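Local atomic coordinates of sensor protein (Bacteroides thetaiotaomicron, PDB entry 2X7X), a protein that binds beta-D-fructose through its periplasmic domain and, as a hybrid two-component sensor kinase, probably passes the signal on by histidine phosphorylation. Residues 168-173 with 197-202; 191-196 with 219-224; 25-30 with 251-256. All coordinates share one frame; numbering follows the deposited sequence.

Contact 1. Residues 168-173 with 197-202; sequences AAWERG and DRIAPG. With FRU (beta-D-fructofuranose), chain E.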
loop_
_atom_site.group_PDB
_atom_site.type_symbol
_atom_site.label_atom_id
_atom_site.label_comp_id
_atom_site.label_asym_id
_atom_site.label_seq_id
_atom_site.Cartn_x
_atom_site.Cartn_y
_atom_site.Cartn_z
ATOM N N ALA A 168 1.871 -26.388 -15.407
ATOM C CA ALA A 168 2.807 -25.439 -16.020
ATOM C C ALA A 168 4.052 -25.228 -15.161
ATOM O O ALA A 168 4.876 -24.333 -15.421
ATOM C CB ALA A 168 2.116 -24.123 -16.272
ATOM N N ALA A 169 4.176 -26.050 -14.123
ATOM C CA ALA A 169 5.372 -26.069 -13.273
ATOM C C ALA A 169 5.780 -24.674 -12.766
ATOM O O ALA A 169 6.960 -24.369 -12.659
ATOM C CB ALA A 169 6.532 -26.759 -14.012
ATOM N N TRP A 170 4.794 -23.840 -12.449
ATOM C CA TRP A 170 5.026 -22.502 -11.884
ATOM C C TRP A 170 5.643 -21.496 -12.852
ATOM O O TRP A 170 5.968 -20.386 -12.461
ATOM C CB TRP A 170 5.876 -22.567 -10.607
ATOM C CG TRP A 170 5.246 -23.378 -9.512
ATOM C CD1 TRP A 170 5.724 -24.540 -8.983
ATOM C CD2 TRP A 170 4.025 -23.086 -8.807
ATOM N NE1 TRP A 170 4.886 -24.992 -7.993
ATOM C CE2 TRP A 170 3.830 -24.125 -7.867
ATOM C CE3 TRP A 170 3.076 -22.055 -8.884
ATOM C CZ2 TRP A 170 2.716 -24.168 -7.002
ATOM C CZ3 TRP A 170 1.969 -22.093 -8.019
ATOM C CH2 TRP A 170 1.806 -23.147 -7.088
ATOM N N GLU A 171 5.799 -21.860 -14.111
ATOM C CA GLU A 171 6.628 -21.049 -14.975
ATOM C C GLU A 171 5.940 -20.591 -16.236
ATOM O O GLU A 171 4.990 -21.221 -16.684
ATOM C CB GLU A 171 7.945 -21.760 -15.291
ATOM C CG GLU A 171 8.869 -22.043 -14.095
ATOM C CD GLU A 171 9.042 -20.885 -13.137
ATOM O OE1 GLU A 171 9.063 -21.147 -11.917
ATOM O OE2 GLU A 171 9.180 -19.716 -13.572
ATOM N N ARG A 172 6.433 -19.485 -16.789
ATOM C CA ARG A 172 5.867 -18.842 -17.988
ATOM C C ARG A 172 6.059 -19.659 -19.272
ATOM O O ARG A 172 5.177 -19.721 -20.110
ATOM C CB ARG A 172 6.419 -17.406 -18.101
ATOM C CG ARG A 172 7.176 -17.053 -19.358
ATOM C CD ARG A 172 6.384 -16.161 -20.284
ATOM N NE ARG A 172 6.460 -14.776 -19.843
ATOM C CZ ARG A 172 6.128 -13.720 -20.589
ATOM N NH1 ARG A 172 5.700 -13.875 -21.845
ATOM N NH2 ARG A 172 6.229 -12.502 -20.066
ATOM N N GLY A 173 7.215 -20.305 -19.391
ATOM C CA GLY A 173 7.531 -21.163 -20.519
ATOM C C GLY A 173 6.486 -22.217 -20.811
ATOM O O GLY A 173 5.853 -22.158 -21.850
ATOM N N ASP A 197 1.744 -15.493 -11.023
ATOM C CA ASP A 197 1.907 -14.316 -11.878
ATOM C C ASP A 197 3.050 -14.477 -12.856
ATOM O O ASP A 197 3.429 -13.506 -13.504
ATOM C CB ASP A 197 2.171 -13.068 -11.032
ATOM C CG ASP A 197 1.004 -12.696 -10.142
ATOM O OD1 ASP A 197 -0.147 -13.102 -10.415
ATOM O OD2 ASP A 197 1.235 -11.978 -9.156
ATOM N N ARG A 198 3.635 -15.673 -12.932
ATOM C CA ARG A 198 4.608 -15.982 -13.979
ATOM C C ARG A 198 3.927 -16.849 -15.056
ATOM O O ARG A 198 4.126 -16.648 -16.257
ATOM C CB ARG A 198 5.838 -16.675 -13.408
ATOM C CG ARG A 198 6.734 -15.767 -12.541
ATOM C CD ARG A 198 8.104 -16.424 -12.191
ATOM N NE ARG A 198 7.997 -17.791 -11.630
ATOM C CZ ARG A 198 7.613 -18.074 -10.383
ATOM N NH1 ARG A 198 7.265 -17.110 -9.530
ATOM N NH2 ARG A 198 7.554 -19.340 -9.999
ATOM N N ILE A 199 3.103 -17.800 -14.621
ATOM C CA ILE A 199 2.226 -18.511 -15.535
ATOM C C ILE A 199 1.350 -17.514 -16.325
ATOM O O ILE A 199 1.228 -17.610 -17.555
ATOM C CB ILE A 199 1.377 -19.561 -14.776
ATOM C CG1 ILE A 199 2.275 -20.716 -14.311
ATOM C CG2 ILE A 199 0.283 -20.110 -15.637
ATOM C CD1 ILE A 199 1.749 -21.514 -13.132
ATOM N N ALA A 200 0.787 -16.541 -15.621
ATOM C CA ALA A 200 -0.222 -15.644 -16.203
ATOM C C ALA A 200 0.198 -14.885 -17.474
ATOM O O ALA A 200 -0.492 -14.975 -18.489
ATOM C CB ALA A 200 -0.783 -14.699 -15.146
ATOM N N PRO A 201 1.328 -14.152 -17.438
ATOM C CA PRO A 201 1.725 -13.448 -18.680
ATOM C C PRO A 201 2.027 -14.383 -19.866
ATOM O O PRO A 201 1.948 -13.964 -21.030
ATOM C CB PRO A 201 2.982 -12.664 -18.282
ATOM C CG PRO A 201 3.415 -13.229 -16.951
ATOM C CD PRO A 201 2.234 -13.871 -16.311
ATOM N N GLY A 202 2.352 -15.638 -19.572
ATOM C CA GLY A 202 2.667 -16.596 -20.605
ATOM C C GLY A 202 1.418 -16.989 -21.352
ATOM O O GLY A 202 1.414 -17.072 -22.581
HETATM C C1 FRU E . 7.596 -18.857 -5.864
HETATM C C2 FRU E . 6.315 -19.522 -6.334
HETATM C C3 FRU E . 5.143 -18.546 -6.379
HETATM C C4 FRU E . 3.993 -19.405 -5.892
HETATM C C5 FRU E . 4.680 -20.223 -4.807
HETATM C C6 FRU E . 3.999 -21.545 -4.457
HETATM O O1 FRU E . 8.711 -19.689 -6.175
HETATM O O2 FRU E . 6.562 -20.136 -7.604
HETATM O O3 FRU E . 4.937 -17.976 -7.680
HETATM O O4 FRU E . 2.887 -18.634 -5.410
HETATM O O5 FRU E . 5.954 -20.518 -5.386
HETATM O O6 FRU E . 4.675 -22.152 -3.338
#
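Glu171 and Arg198 run alongside one another, their ends heading in one direction, joined in a side-on salt bridge that uses two nitrogens of the arginine and both oxygens of the glutamate. Arg198 NE donates to Glu171 OE2 at 3.0 Å, and Arg198 NH2 to Glu171 OE1 at 3.0 Å. Both oxygens sit close to the guanidinium plane, but the carboxylate is turned 23° against it, and NH2 approaches OE1 from above the carboxylate plane. A bend in the arginine chain at chi3 (-51°) swings the group so that its other edge faces the sugar. There NH2 makes a nearly straight bond (170°) to O2 of the fructose, 2.7 Å away, while NH1 adds a weak one to the sugar's O3. Glu171 is thus a second-shell residue that fixes the rotation of a sugar-binding arginine.

Trp170 offers the fructose a ring face instead of an edge: C6 of the sugar lies over the outer part of the indole, 3.8 Å from Trp170 CH2. Both segments follow strands of one lobe of the periplasmic binding protein fold and lead into helices, 172-185 and 199-209, so these loops form part of the sugar pocket. A type I' turn from Ala168 to Glu171 makes the corner, with Glu171 as the N-cap of its helix.

Ile199 packs against this turn, its CD1 lying 3.6 Å from Trp170 CA and its CG1 3.9 Å from Ala168 CB. Toward the surface, Arg172 sets one guanidinium face, toward its rim, on Pro201 CB, with NH2 3.7 Å from that atom, and Gly202 N lies over the same face; Arg172 NH1 forms a salt bridge with Glu176.

Contact 2. Residues 191-196 with 219-224; sequences AVYAHN and VGIDAL. With FRU (beta-D-fructofuranose), chain E.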
loop_
_atom_site.group_PDB
_atom_site.type_symbol
_atom_site.label_atom_id
_atom_site.label_comp_id
_atom_site.label_asym_id
_atom_site.label_seq_id
_atom_site.Cartn_x
_atom_site.Cartn_y
_atom_site.Cartn_z
ATOM N N ALA A 191 -12.080 -17.436 -19.484
ATOM C CA ALA A 191 -11.201 -17.148 -18.354
ATOM C C ALA A 191 -10.019 -18.077 -18.251
ATOM O O ALA A 191 -10.128 -19.285 -18.475
ATOM C CB ALA A 191 -11.979 -17.168 -17.038
ATOM N N VAL A 192 -8.889 -17.496 -17.869
ATOM C CA VAL A 192 -7.683 -18.253 -17.561
ATOM C C VAL A 192 -7.413 -18.109 -16.075
ATOM O O VAL A 192 -7.333 -16.994 -15.558
ATOM C CB VAL A 192 -6.466 -17.740 -18.407
ATOM C CG1 VAL A 192 -5.206 -18.552 -18.136
ATOM C CG2 VAL A 192 -6.824 -17.790 -19.880
ATOM N N TYR A 193 -7.299 -19.239 -15.395
ATOM C CA TYR A 193 -6.860 -19.272 -14.006
ATOM C C TYR A 193 -5.438 -19.771 -14.010
ATOM O O TYR A 193 -5.195 -20.934 -14.331
ATOM C CB TYR A 193 -7.733 -20.224 -13.199
ATOM C CG TYR A 193 -7.297 -20.493 -11.764
ATOM C CD1 TYR A 193 -6.447 -19.608 -11.063
ATOM C CD2 TYR A 193 -7.777 -21.621 -11.092
ATOM C CE1 TYR A 193 -6.076 -19.862 -9.742
ATOM C CE2 TYR A 193 -7.417 -21.885 -9.780
ATOM C CZ TYR A 193 -6.577 -21.017 -9.106
ATOM O OH TYR A 193 -6.251 -21.320 -7.803
ATOM N N ALA A 194 -4.505 -18.889 -13.659
ATOM C CA ALA A 194 -3.090 -19.228 -13.611
ATOM C C ALA A 194 -2.656 -19.262 -12.156
ATOM O O ALA A 194 -2.980 -18.349 -11.393
ATOM C CB ALA A 194 -2.293 -18.192 -14.380
ATOM N N HIS A 195 -1.926 -20.303 -11.766
ATOM C CA HIS A 195 -1.543 -20.492 -10.354
ATOM C C HIS A 195 -0.508 -19.490 -9.854
ATOM O O HIS A 195 -0.361 -19.308 -8.651
ATOM C CB HIS A 195 -1.087 -21.934 -10.075
ATOM C CG HIS A 195 -2.214 -22.924 -9.956
ATOM N ND1 HIS A 195 -2.074 -24.138 -9.308
ATOM C CD2 HIS A 195 -3.497 -22.876 -10.391
ATOM C CE1 HIS A 195 -3.219 -24.794 -9.355
ATOM N NE2 HIS A 195 -4.095 -24.053 -10.014
ATOM N N ASN A 196 0.218 -18.840 -10.759
ATOM C CA ASN A 196 0.997 -17.678 -10.343
ATOM C C ASN A 196 1.116 -16.603 -11.406
ATOM O O ASN A 196 0.666 -16.784 -12.539
ATOM C CB ASN A 196 2.363 -18.063 -9.752
ATOM C CG ASN A 196 3.388 -18.491 -10.807
ATOM O OD1 ASN A 196 3.120 -18.553 -12.023
ATOM N ND2 ASN A 196 4.590 -18.785 -10.329
ATOM N N VAL A 219 -6.531 -14.363 -14.471
ATOM C CA VAL A 219 -6.344 -14.307 -13.017
ATOM C C VAL A 219 -5.106 -15.078 -12.581
ATOM O O VAL A 219 -4.880 -16.203 -13.021
ATOM C CB VAL A 219 -7.599 -14.779 -12.241
ATOM C CG1 VAL A 219 -7.416 -14.530 -10.769
ATOM C CG2 VAL A 219 -8.851 -14.049 -12.744
ATOM N N GLY A 220 -4.293 -14.452 -11.736
ATOM C CA GLY A 220 -3.060 -15.069 -11.254
ATOM C C GLY A 220 -2.961 -14.993 -9.744
ATOM O O GLY A 220 -3.890 -14.531 -9.081
ATOM N N ILE A 221 -1.847 -15.465 -9.194
ATOM C CA ILE A 221 -1.621 -15.423 -7.751
ATOM C C ILE A 221 -0.201 -14.935 -7.507
ATOM O O ILE A 221 0.696 -15.253 -8.282
ATOM C CB ILE A 221 -1.827 -16.806 -7.095
ATOM C CG1 ILE A 221 -3.247 -17.318 -7.345
ATOM C CG2 ILE A 221 -1.589 -16.731 -5.591
ATOM C CD1 ILE A 221 -3.461 -18.795 -7.056
ATOM N N ASP A 222 -0.029 -14.130 -6.455
ATOM C CA ASP A 222 1.273 -13.717 -5.900
ATOM C C ASP A 222 1.219 -12.237 -5.569
ATOM O O ASP A 222 1.486 -11.842 -4.426
ATOM C CB ASP A 222 2.463 -14.015 -6.820
ATOM C CG ASP A 222 2.987 -15.445 -6.685
ATOM O OD1 ASP A 222 2.695 -16.140 -5.693
ATOM O OD2 ASP A 222 3.706 -15.882 -7.604
ATOM N N ALA A 223 0.867 -11.429 -6.575
ATOM C CA ALA A 223 0.705 -9.972 -6.425
ATOM C C ALA A 223 1.925 -9.233 -5.859
ATOM O O ALA A 223 1.782 -8.406 -4.965
ATOM C CB ALA A 223 -0.552 -9.649 -5.584
ATOM N N LEU A 224 3.114 -9.533 -6.374
ATOM C CA LEU A 224 4.341 -8.816 -5.971
ATOM C C LEU A 224 4.381 -7.413 -6.573
ATOM O O LEU A 224 3.880 -7.202 -7.678
ATOM C CB LEU A 224 5.592 -9.576 -6.433
ATOM C CG LEU A 224 5.929 -10.952 -5.851
ATOM C CD1 LEU A 224 7.057 -11.637 -6.638
ATOM C CD2 LEU A 224 6.295 -10.830 -4.383
HETATM C C1 FRU E . 7.596 -18.857 -5.864
HETATM C C2 FRU E . 6.315 -19.522 -6.334
HETATM C C3 FRU E . 5.143 -18.546 -6.379
HETATM C C4 FRU E . 3.993 -19.405 -5.892
HETATM C C5 FRU E . 4.680 -20.223 -4.807
HETATM C C6 FRU E . 3.999 -21.545 -4.457
HETATM O O1 FRU E . 8.711 -19.689 -6.175
HETATM O O2 FRU E . 6.562 -20.136 -7.604
HETATM O O3 FRU E . 4.937 -17.976 -7.680
HETATM O O4 FRU E . 2.887 -18.634 -5.410
HETATM O O5 FRU E . 5.954 -20.518 -5.386
HETATM O O6 FRU E . 4.675 -22.152 -3.338
#
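Strands 191-194 and 219-220 run side by side in the same direction, and Val219 bonds to both neighbours of its partner Tyr193: Val219 N donates to Val192 O at 3.0 Å, and Ala194 N to Val219 O at 2.8 Å. One residue on, a CA-H...O contact of 3.3 Å from Gly220 CA to Ala194 O takes over before the chain turns a corner at Ile221.

Tyr193 and Val219 send their side chains to the same face of the sheet. Ile221 CD1 meets the tyrosine at its ring edge, close to the ring plane and 3.9 Å from Tyr193 CE1, while His195 CD2 sits over a face of that ring. The phenol oxygen is held by the carbonyl of Arg146, and His195 NE2 by Glu133.

Past the strand ends, Asn196 and Asp222 stand next to each other, both reaching for the fructose, with amide and carboxylate planes 60° apart. Asn196 ND2 donates to O3 of the sugar at 2.8 Å. Its CG is tucked between the backbone N and carbonyl carbon (chi1 75°), where ND2 can also reach Trp170 O while OD1 accepts from Ile199 N. Asp222 takes two hydroxyls, one on each oxygen: the sugar's O4 donates to OD1 and its O3 to OD2. Were an alanine to stand in place of this aspartate, both hydroxyls would probably lose their carboxylate acceptors, and O3 one of the partners that fix it.

With helix 199-209 between them, the two strands form a beta-alpha-beta crossover, and the sugar is bound at the C-terminal ends of its parallel strands, as is typical of a lobe of a periplasmic binding protein.

Contact 3. Residues 25-30 with 251-256; sequences DEILRE and KVLQLA
Two helices flanking the six-stranded parallel sheet of one lobe, 18-31 and 249-260, pack here through Ile27 and Glu30 on the first and Val252, Leu253 and Gln254 on the second. The short segments approach to 8.8 Å between axes and run in broadly the same sense, at a crossing angle of -49°.

Leu253 has the largest share of the contact. With CG anti to the backbone N (chi1 -162°), its isobutyl end reaches across to the neighbouring helix and fits between Ile27 and Glu30. CD2 lies 3.7 Å from Ile27 O and 3.8 Å from Glu30 CB, and the other methyl, CD1, stands 4.2 Å from Ile27 CG2. Ile27 CD1 goes on toward Val252 CG1 at 4.5 Å, a looser meeting.

Below this pair lies the sheet: Ile27 rests on Val39, and Val252 on Ile67, Val93 and Ile106. Helix 249-260 comes after strand 241-244 of the other sheet, so the chain has returned from the second lobe to pack beside a helix from near its start, as expected of the two-lobed periplasmic binding protein fold. Glu26, a turn before Glu30, takes hydrogen bonds on OE2 from Thr247 OG1, just ahead of the returning helix, and from Gly249 N at its first residue.

Glu30 bends at chi2 (70°), carrying its carboxylate across the end of Gln254. Its OE1 makes a salt bridge to Lys297 of the second subunit.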
loop_
_atom_site.group_PDB
_atom_site.type_symbol
_atom_site.label_atom_id
_atom_site.label_comp_id
_atom_site.label_asym_id
_atom_site.label_seq_id
_atom_site.Cartn_x
_atom_site.Cartn_y
_atom_site.Cartn_z
ATOM N N ASP A 25 15.544 -11.797 1.129
ATOM C CA ASP A 25 15.936 -10.457 1.560
ATOM C C ASP A 25 15.210 -10.021 2.814
ATOM O O ASP A 25 15.780 -9.297 3.619
ATOM C CB ASP A 25 15.674 -9.417 0.469
ATOM C CG ASP A 25 16.568 -9.589 -0.747
ATOM O OD1 ASP A 25 16.342 -8.846 -1.722
ATOM O OD2 ASP A 25 17.477 -10.454 -0.751
ATOM N N GLU A 26 13.960 -10.443 2.978
ATOM C CA GLU A 26 13.186 -10.105 4.182
ATOM C C GLU A 26 13.707 -10.841 5.416
ATOM O O GLU A 26 13.597 -10.342 6.530
ATOM C CB GLU A 26 11.690 -10.406 3.992
ATOM C CG GLU A 26 10.857 -9.271 3.409
ATOM C CD GLU A 26 9.472 -9.708 2.922
ATOM O OE1 GLU A 26 8.663 -8.823 2.586
ATOM O OE2 GLU A 26 9.172 -10.920 2.866
ATOM N N ILE A 27 14.256 -12.032 5.201
ATOM C CA ILE A 27 14.782 -12.857 6.280
ATOM C C ILE A 27 16.114 -12.272 6.745
ATOM O O ILE A 27 16.261 -11.897 7.913
ATOM C CB ILE A 27 14.936 -14.336 5.841
ATOM C CG1 ILE A 27 13.559 -14.990 5.706
ATOM C CG2 ILE A 27 15.807 -15.115 6.825
ATOM C CD1 ILE A 27 13.546 -16.199 4.783
ATOM N N LEU A 28 17.059 -12.176 5.812
ATOM C CA LEU A 28 18.343 -11.524 6.050
ATOM C C LEU A 28 18.189 -10.140 6.705
ATOM O O LEU A 28 18.932 -9.805 7.630
ATOM C CB LEU A 28 19.148 -11.419 4.745
ATOM C CG LEU A 28 19.454 -12.708 3.975
ATOM C CD1 LEU A 28 19.951 -12.397 2.573
ATOM C CD2 LEU A 28 20.455 -13.591 4.709
ATOM N N ARG A 29 17.220 -9.349 6.245
ATOM C CA ARG A 29 17.009 -8.015 6.802
ATOM C C ARG A 29 16.595 -8.094 8.269
ATOM O O ARG A 29 16.997 -7.256 9.084
ATOM C CB ARG A 29 15.976 -7.226 5.997
ATOM C CG ARG A 29 15.807 -5.785 6.469
ATOM C CD ARG A 29 14.579 -5.091 5.879
ATOM N NE ARG A 29 14.669 -5.028 4.426
ATOM C CZ ARG A 29 13.766 -5.541 3.598
ATOM N NH1 ARG A 29 13.955 -5.443 2.288
ATOM N NH2 ARG A 29 12.673 -6.137 4.075
ATOM N N GLU A 30 15.798 -9.103 8.606
ATOM C CA GLU A 30 15.373 -9.290 9.988
ATOM C C GLU A 30 16.499 -9.891 10.845
ATOM O O GLU A 30 16.509 -9.724 12.066
ATOM C CB GLU A 30 14.107 -10.150 10.055
ATOM C CG GLU A 30 13.340 -10.066 11.371
ATOM C CD GLU A 30 12.665 -8.729 11.573
ATOM O OE1 GLU A 30 12.408 -8.019 10.568
ATOM O OE2 GLU A 30 12.393 -8.381 12.742
ATOM N N LYS A 251 8.392 -12.373 9.591
ATOM C CA LYS A 251 7.620 -13.202 10.516
ATOM C C LYS A 251 8.158 -14.631 10.556
ATOM O O LYS A 251 7.935 -15.351 11.530
ATOM C CB LYS A 251 6.128 -13.186 10.168
ATOM C CG LYS A 251 5.367 -11.930 10.632
ATOM C CD LYS A 251 3.854 -12.131 10.475
ATOM C CE LYS A 251 3.082 -10.809 10.458
ATOM N NZ LYS A 251 2.936 -10.243 11.822
ATOM N N VAL A 252 8.860 -15.027 9.495
ATOM C CA VAL A 252 9.505 -16.333 9.424
ATOM C C VAL A 252 10.674 -16.364 10.389
ATOM O O VAL A 252 10.801 -17.302 11.168
ATOM C CB VAL A 252 9.991 -16.667 7.991
ATOM C CG1 VAL A 252 10.924 -17.869 7.985
ATOM C CG2 VAL A 252 8.815 -16.930 7.084
ATOM N N LEU A 253 11.517 -15.336 10.350
ATOM C CA LEU A 253 12.647 -15.262 11.262
ATOM C C LEU A 253 12.242 -15.096 12.729
ATOM O O LEU A 253 12.860 -15.699 13.607
ATOM C CB LEU A 253 13.629 -14.172 10.861
ATOM C CG LEU A 253 15.000 -14.387 11.527
ATOM C CD1 LEU A 253 15.687 -15.658 11.010
ATOM C CD2 LEU A 253 15.895 -13.199 11.331
ATOM N N GLN A 254 11.216 -14.289 12.992
ATOM C CA GLN A 254 10.717 -14.121 14.351
ATOM C C GLN A 254 10.301 -15.450 14.946
ATOM O O GLN A 254 10.447 -15.677 16.149
ATOM C CB GLN A 254 9.543 -13.151 14.393
ATOM C CG GLN A 254 9.887 -11.789 14.967
ATOM C CD GLN A 254 9.480 -10.659 14.037
ATOM O OE1 GLN A 254 10.325 -10.094 13.338
ATOM N NE2 GLN A 254 8.183 -10.343 14.000
ATOM N N LEU A 255 9.783 -16.325 14.092
ATOM C CA LEU A 255 9.384 -17.659 14.496
ATOM C C LEU A 255 10.629 -18.472 14.838
ATOM O O LEU A 255 10.688 -19.093 15.898
ATOM C CB LEU A 255 8.578 -18.325 13.378
ATOM C CG LEU A 255 7.946 -19.704 13.565
ATOM C CD1 LEU A 255 6.964 -19.736 14.738
ATOM C CD2 LEU A 255 7.253 -20.114 12.268
ATOM N N ALA A 256 11.619 -18.452 13.948
ATOM C CA ALA A 256 12.899 -19.103 14.194
ATOM C C ALA A 256 13.480 -18.671 15.548
ATOM O O ALA A 256 13.813 -19.517 16.384
ATOM C CB ALA A 256 13.880 -18.813 13.060
#

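From the N terminus the chain first lays down 25-30 in one lobe, and contact 3 does not close until 251-256, some 220 residues later, when the chain has been through the other lobe and come back. Contacts 1 and 2 both fall within that long excursion. Their segments alternate, 168-173, 191-196, 197-202, 219-224, so the two loops cross; each spans just over twenty residues and both border the fructose. They touch directly, Asp197 OD2 meeting Ala223 N. Contact 3 lies on the opposite side of the chain's centre, its centre about 26 Å from that of contact 2, and joins helices of the first lobe.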